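OxyR (Porphyromonas gingivalis, PDB 3HO7) probably acts as a redox-sensitive, DNA-binding transcription regulator of the LysR family, of which this chain is the regulatory domain. Local coordinates at residues A[25-37]-A[202-215]. Numbering follows the deposited sequence.
Sequences LLPRVFPIWKKEL and LREQLIGLLRSAVP
Leu37, just past the end of helix 22-36, meets Gln205 of helix 200-211 in a worked example of two helices lying side by side on the sheet of an alpha/beta subdomain, here in the periplasmic-binding-protein-like regulatory domain of a LysR-type regulator. The short helical segments run at 129° to each other, their axes 9.9 Å apart. Gln205, its CG anti to the backbone N (chi1 -172°) and its chain extended, sends NE2 to the carbonyl O of Glu36 in a weak, bent hydrogen bond of 3.1 Å, while its amide slides alongside Leu37 CD2. At the next residue, Leu206, CD1 lies 4.0 Å from Trp33 NE1, which this contact buries without a polar partner; the same indole rests on Ile42 and Val44 of strand 40-46, and Val29 CG2 lies above one of its faces, displaced toward the rim. Leu209 points toward segment 25-37 and divides its branches: CD1 meets Leu37 CG at 3.7 Å and the indole edge at Trp33 CD1, whereas CD2 lies against Glu36 CG. Next in sequence, Leu210 packs CD2 on Val29 CG1 and crosses Leu25 at about a right angle, its side chain also reaching Leu80 and Leu191 of the sheet. Ser212 turns its hydroxyl back to Leu209 O. In the turn that follows the helix, the small Ala213 lets the backbones approach to 5.6 Å, CA to CA with Val29, and its CB touches Val29 CG1 at 3.6 Å. Beyond it, Pro215 CD packs near the Arg28 guanidinium, whose NH1 donates in plane to Ala213 O at 3.1 Å, with an N-H...O angle of 152°.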
loop_
_atom_site.group_PDB
_atom_site.type_symbol
_atom_site.label_atom_id
_atom_site.label_comp_id
_atom_site.label_asym_id
_atom_site.label_seq_id
_atom_site.Cartn_x
_atom_site.Cartn_y
_atom_site.Cartn_z
ATOM N N LEU A 25 1.342 -12.327 -1.827
ATOM C CA LEU A 25 2.222 -13.436 -2.194
ATOM C C LEU A 25 3.380 -13.639 -1.221
ATOM O O LEU A 25 3.652 -14.760 -0.793
ATOM C CB LEU A 25 2.771 -13.245 -3.607
ATOM C CG LEU A 25 3.786 -14.302 -4.047
ATOM C CD1 LEU A 25 3.167 -15.692 -3.956
ATOM C CD2 LEU A 25 4.294 -14.023 -5.452
ATOM N N LEU A 26 4.072 -12.557 -0.881
ATOM C CA LEU A 26 5.297 -12.669 -0.093
ATOM C C LEU A 26 5.106 -13.337 1.270
ATOM O O LEU A 26 5.936 -14.144 1.689
ATOM C CB LEU A 26 5.983 -11.307 0.040
ATOM C CG LEU A 26 6.414 -10.721 -1.308
ATOM C CD1 LEU A 26 7.145 -9.403 -1.117
ATOM C CD2 LEU A 26 7.273 -11.712 -2.086
ATOM N N PRO A 27 4.015 -13.005 1.976
ATOM C CA PRO A 27 3.789 -13.697 3.238
ATOM C C PRO A 27 3.881 -15.212 3.061
ATOM O O PRO A 27 4.335 -15.913 3.965
ATOM C CB PRO A 27 2.361 -13.288 3.601
ATOM C CG PRO A 27 2.214 -11.931 3.008
ATOM C CD PRO A 27 3.011 -11.956 1.728
ATOM N N ARG A 28 3.463 -15.703 1.899
ATOM C CA ARG A 28 3.457 -17.141 1.628
ATOM C C ARG A 28 4.835 -17.668 1.237
ATOM O O ARG A 28 5.190 -18.803 1.557
ATOM C CB ARG A 28 2.463 -17.463 0.512
ATOM C CG ARG A 28 1.029 -17.071 0.812
ATOM C CD ARG A 28 0.228 -16.937 -0.472
ATOM N NE ARG A 28 -1.207 -17.002 -0.225
ATOM C CZ ARG A 28 -1.924 -18.118 -0.300
ATOM N NH1 ARG A 28 -1.339 -19.265 -0.619
ATOM N NH2 ARG A 28 -3.227 -18.089 -0.059
ATOM N N VAL A 29 5.610 -16.839 0.543
ATOM C CA VAL A 29 6.878 -17.283 -0.034
ATOM C C VAL A 29 8.062 -17.186 0.928
ATOM O O VAL A 29 8.977 -18.010 0.879
ATOM C CB VAL A 29 7.216 -16.497 -1.320
ATOM C CG1 VAL A 29 6.005 -16.436 -2.237
ATOM C CG2 VAL A 29 7.700 -15.095 -0.976
ATOM N N PHE A 30 8.047 -16.179 1.794
ATOM C CA PHE A 30 9.188 -15.914 2.670
ATOM C C PHE A 30 9.647 -17.143 3.455
ATOM O O PHE A 30 10.837 -17.460 3.479
ATOM C CB PHE A 30 8.888 -14.735 3.598
ATOM C CG PHE A 30 9.161 -13.395 2.974
ATOM C CD1 PHE A 30 9.344 -13.281 1.604
ATOM C CD2 PHE A 30 9.220 -12.249 3.751
ATOM C CE1 PHE A 30 9.596 -12.052 1.021
ATOM C CE2 PHE A 30 9.469 -11.016 3.174
ATOM C CZ PHE A 30 9.656 -10.917 1.810
ATOM N N PRO A 31 8.702 -17.838 4.102
ATOM C CA PRO A 31 9.033 -19.063 4.826
ATOM C C PRO A 31 9.624 -20.129 3.908
ATOM O O PRO A 31 10.512 -20.875 4.317
ATOM C CB PRO A 31 7.677 -19.522 5.371
ATOM C CG PRO A 31 6.869 -18.272 5.464
ATOM C CD PRO A 31 7.294 -17.448 4.284
ATOM N N ILE A 32 9.142 -20.192 2.670
ATOM C CA ILE A 32 9.626 -21.191 1.721
ATOM C C ILE A 32 11.047 -20.885 1.247
ATOM O O ILE A 32 11.843 -21.799 1.024
ATOM C CB ILE A 32 8.680 -21.338 0.516
ATOM C CG1 ILE A 32 7.300 -21.805 0.987
ATOM C CG2 ILE A 32 9.257 -22.311 -0.500
ATOM C CD1 ILE A 32 6.271 -21.900 -0.121
ATOM N N TRP A 33 11.363 -19.602 1.093
ATOM C CA TRP A 33 12.711 -19.199 0.705
ATOM C C TRP A 33 13.714 -19.582 1.781
ATOM O O TRP A 33 14.766 -20.152 1.493
ATOM C CB TRP A 33 12.796 -17.692 0.458
ATOM C CG TRP A 33 12.212 -17.242 -0.837
ATOM C CD1 TRP A 33 11.871 -18.023 -1.902
ATOM C CD2 TRP A 33 11.934 -15.891 -1.224
ATOM N NE1 TRP A 33 11.376 -17.245 -2.921
ATOM C CE2 TRP A 33 11.406 -15.932 -2.530
ATOM C CE3 TRP A 33 12.069 -14.653 -0.588
ATOM C CZ2 TRP A 33 11.015 -14.781 -3.213
ATOM C CZ3 TRP A 33 11.680 -13.512 -1.268
ATOM C CH2 TRP A 33 11.159 -13.584 -2.567
ATOM N N LYS A 34 13.381 -19.254 3.025
ATOM C CA LYS A 34 14.264 -19.526 4.148
ATOM C C LYS A 34 14.823 -20.941 4.076
ATOM O O LYS A 34 16.031 -21.147 4.193
ATOM C CB LYS A 34 13.526 -19.324 5.471
ATOM C CG LYS A 34 14.419 -19.459 6.692
ATOM C CD LYS A 34 15.507 -18.397 6.688
ATOM C CE LYS A 34 14.902 -16.999 6.699
ATOM N NZ LYS A 34 15.947 -15.941 6.774
ATOM N N LYS A 35 13.937 -21.910 3.878
ATOM C CA LYS A 35 14.329 -23.317 3.889
ATOM C C LYS A 35 14.944 -23.801 2.573
ATOM O O LYS A 35 15.866 -24.614 2.580
ATOM C CB LYS A 35 13.146 -24.207 4.294
ATOM C CG LYS A 35 11.879 -23.979 3.486
ATOM C CD LYS A 35 10.774 -24.939 3.909
ATOM C CE LYS A 35 10.349 -24.707 5.352
ATOM N NZ LYS A 35 11.405 -25.109 6.325
ATOM N N GLU A 36 14.442 -23.301 1.448
ATOM C CA GLU A 36 14.939 -23.734 0.139
ATOM C C GLU A 36 16.084 -22.882 -0.404
ATOM O O GLU A 36 16.932 -23.374 -1.151
ATOM C CB GLU A 36 13.803 -23.789 -0.890
ATOM C CG GLU A 36 13.390 -25.199 -1.290
ATOM C CD GLU A 36 12.461 -25.852 -0.289
ATOM O OE1 GLU A 36 11.361 -25.308 -0.060
ATOM O OE2 GLU A 36 12.824 -26.917 0.257
ATOM N N LEU A 37 16.106 -21.605 -0.038
ATOM C CA LEU A 37 17.093 -20.678 -0.587
ATOM C C LEU A 37 18.180 -20.307 0.420
ATOM O O LEU A 37 18.860 -19.292 0.265
ATOM C CB LEU A 37 16.407 -19.415 -1.116
ATOM C CG LEU A 37 15.457 -19.618 -2.297
ATOM C CD1 LEU A 37 14.816 -18.302 -2.708
ATOM C CD2 LEU A 37 16.187 -20.250 -3.472
ATOM N N LEU A 202 18.795 -21.320 -10.958
ATOM C CA LEU A 202 18.148 -20.522 -9.925
ATOM C C LEU A 202 16.771 -20.071 -10.402
ATOM O O LEU A 202 15.776 -20.208 -9.690
ATOM C CB LEU A 202 19.009 -19.309 -9.571
ATOM C CG LEU A 202 18.479 -18.385 -8.474
ATOM C CD1 LEU A 202 18.332 -19.133 -7.156
ATOM C CD2 LEU A 202 19.393 -17.182 -8.309
ATOM N N ARG A 203 16.728 -19.529 -11.616
ATOM C CA ARG A 203 15.477 -19.123 -12.244
ATOM C C ARG A 203 14.461 -20.252 -12.142
ATOM O O ARG A 203 13.322 -20.043 -11.723
ATOM C CB ARG A 203 15.723 -18.754 -13.708
ATOM C CG ARG A 203 14.495 -18.285 -14.480
ATOM C CD ARG A 203 14.879 -17.963 -15.922
ATOM N NE ARG A 203 13.728 -17.665 -16.770
ATOM C CZ ARG A 203 13.807 -17.431 -18.076
ATOM N NH1 ARG A 203 14.984 -17.460 -18.687
ATOM N NH2 ARG A 203 12.709 -17.168 -18.774
ATOM N N GLU A 204 14.887 -21.451 -12.525
ATOM C CA GLU A 204 14.032 -22.631 -12.467
ATOM C C GLU A 204 13.570 -22.905 -11.036
ATOM O O GLU A 204 12.406 -23.230 -10.803
ATOM C CB GLU A 204 14.766 -23.849 -13.035
ATOM C CG GLU A 204 13.958 -25.139 -13.008
ATOM C CD GLU A 204 14.617 -26.257 -13.794
ATOM O OE1 GLU A 204 15.571 -25.974 -14.550
ATOM O OE2 GLU A 204 14.181 -27.420 -13.658
ATOM N N GLN A 205 14.488 -22.771 -10.084
ATOM C CA GLN A 205 14.159 -22.989 -8.680
ATOM C C GLN A 205 13.149 -21.951 -8.199
ATOM O O GLN A 205 12.150 -22.290 -7.562
ATOM C CB GLN A 205 15.422 -22.947 -7.815
ATOM C CG GLN A 205 15.200 -23.365 -6.365
ATOM C CD GLN A 205 16.466 -23.295 -5.528
ATOM O OE1 GLN A 205 17.549 -23.004 -6.038
ATOM N NE2 GLN A 205 16.334 -23.562 -4.233
ATOM N N LEU A 206 13.410 -20.687 -8.512
ATOM C CA LEU A 206 12.503 -19.609 -8.132
ATOM C C LEU A 206 11.091 -19.861 -8.651
ATOM O O LEU A 206 10.124 -19.800 -7.892
ATOM C CB LEU A 206 13.021 -18.256 -8.629
ATOM C CG LEU A 206 13.818 -17.414 -7.630
ATOM C CD1 LEU A 206 12.905 -16.811 -6.568
ATOM C CD2 LEU A 206 14.926 -18.235 -6.989
ATOM N N ILE A 207 10.972 -20.150 -9.941
ATOM C CA ILE A 207 9.664 -20.420 -10.527
ATOM C C ILE A 207 8.930 -21.497 -9.733
ATOM O O ILE A 207 7.764 -21.336 -9.380
ATOM C CB ILE A 207 9.774 -20.842 -12.001
ATOM C CG1 ILE A 207 10.344 -19.695 -12.839
ATOM C CG2 ILE A 207 8.412 -21.281 -12.533
ATOM C CD1 ILE A 207 10.500 -20.025 -14.311
ATOM N N GLY A 208 9.622 -22.594 -9.446
ATOM C CA GLY A 208 9.034 -23.673 -8.666
ATOM C C GLY A 208 8.579 -23.233 -7.289
ATOM O O GLY A 208 7.473 -23.559 -6.858
ATOM N N LEU A 209 9.429 -22.482 -6.595
ATOM C CA LEU A 209 9.125 -22.056 -5.232
ATOM C C LEU A 209 7.923 -21.117 -5.178
ATOM O O LEU A 209 7.065 -21.239 -4.308
ATOM C CB LEU A 209 10.345 -21.395 -4.583
ATOM C CG LEU A 209 11.434 -22.357 -4.105
ATOM C CD1 LEU A 209 12.671 -21.597 -3.651
ATOM C CD2 LEU A 209 10.909 -23.253 -2.990
ATOM N N LEU A 210 7.865 -20.177 -6.111
ATOM C CA LEU A 210 6.750 -19.244 -6.149
ATOM C C LEU A 210 5.444 -19.965 -6.468
ATOM O O LEU A 210 4.423 -19.735 -5.819
ATOM C CB LEU A 210 7.023 -18.125 -7.156
ATOM C CG LEU A 210 8.120 -17.138 -6.750
ATOM C CD1 LEU A 210 8.526 -16.270 -7.932
ATOM C CD2 LEU A 210 7.660 -16.275 -5.584
ATOM N N ARG A 211 5.482 -20.850 -7.459
ATOM C CA ARG A 211 4.293 -21.612 -7.828
ATOM C C ARG A 211 3.827 -22.500 -6.678
ATOM O O ARG A 211 2.628 -22.689 -6.477
ATOM C CB ARG A 211 4.546 -22.449 -9.082
ATOM C CG ARG A 211 4.892 -21.635 -10.316
ATOM C CD ARG A 211 4.986 -22.520 -11.543
ATOM N NE ARG A 211 3.719 -23.190 -11.821
ATOM C CZ ARG A 211 3.582 -24.213 -12.657
ATOM N NH1 ARG A 211 4.640 -24.692 -13.301
ATOM N NH2 ARG A 211 2.390 -24.760 -12.846
ATOM N N SER A 212 4.778 -23.038 -5.918
ATOM C CA SER A 212 4.450 -23.893 -4.783
ATOM C C SER A 212 3.908 -23.075 -3.615
ATOM O O SER A 212 3.477 -23.630 -2.603
ATOM C CB SER A 212 5.678 -24.685 -4.330
ATOM O OG SER A 212 6.503 -23.904 -3.482
ATOM N N ALA A 213 3.944 -21.754 -3.758
ATOM C CA ALA A 213 3.485 -20.855 -2.706
ATOM C C ALA A 213 1.975 -20.660 -2.757
ATOM O O ALA A 213 1.381 -20.118 -1.827
ATOM C CB ALA A 213 4.198 -19.513 -2.807
ATOM N N VAL A 214 1.356 -21.109 -3.844
ATOM C CA VAL A 214 -0.087 -20.966 -4.008
ATOM C C VAL A 214 -0.759 -22.291 -4.364
ATOM O O VAL A 214 -0.114 -23.207 -4.877
ATOM C CB VAL A 214 -0.428 -19.900 -5.073
ATOM C CG1 VAL A 214 0.176 -18.560 -4.687
ATOM C CG2 VAL A 214 0.066 -20.336 -6.445
ATOM N N PRO A 215 -2.064 -22.399 -4.077
ATOM C CA PRO A 215 -2.838 -23.592 -4.406
ATOM C C PRO A 215 -2.688 -23.952 -5.880
ATOM O O PRO A 215 -2.723 -23.069 -6.738
ATOM C CB PRO A 215 -4.274 -23.166 -4.102
ATOM C CG PRO A 215 -4.135 -22.127 -3.046
ATOM C CD PRO A 215 -2.880 -21.380 -3.395
#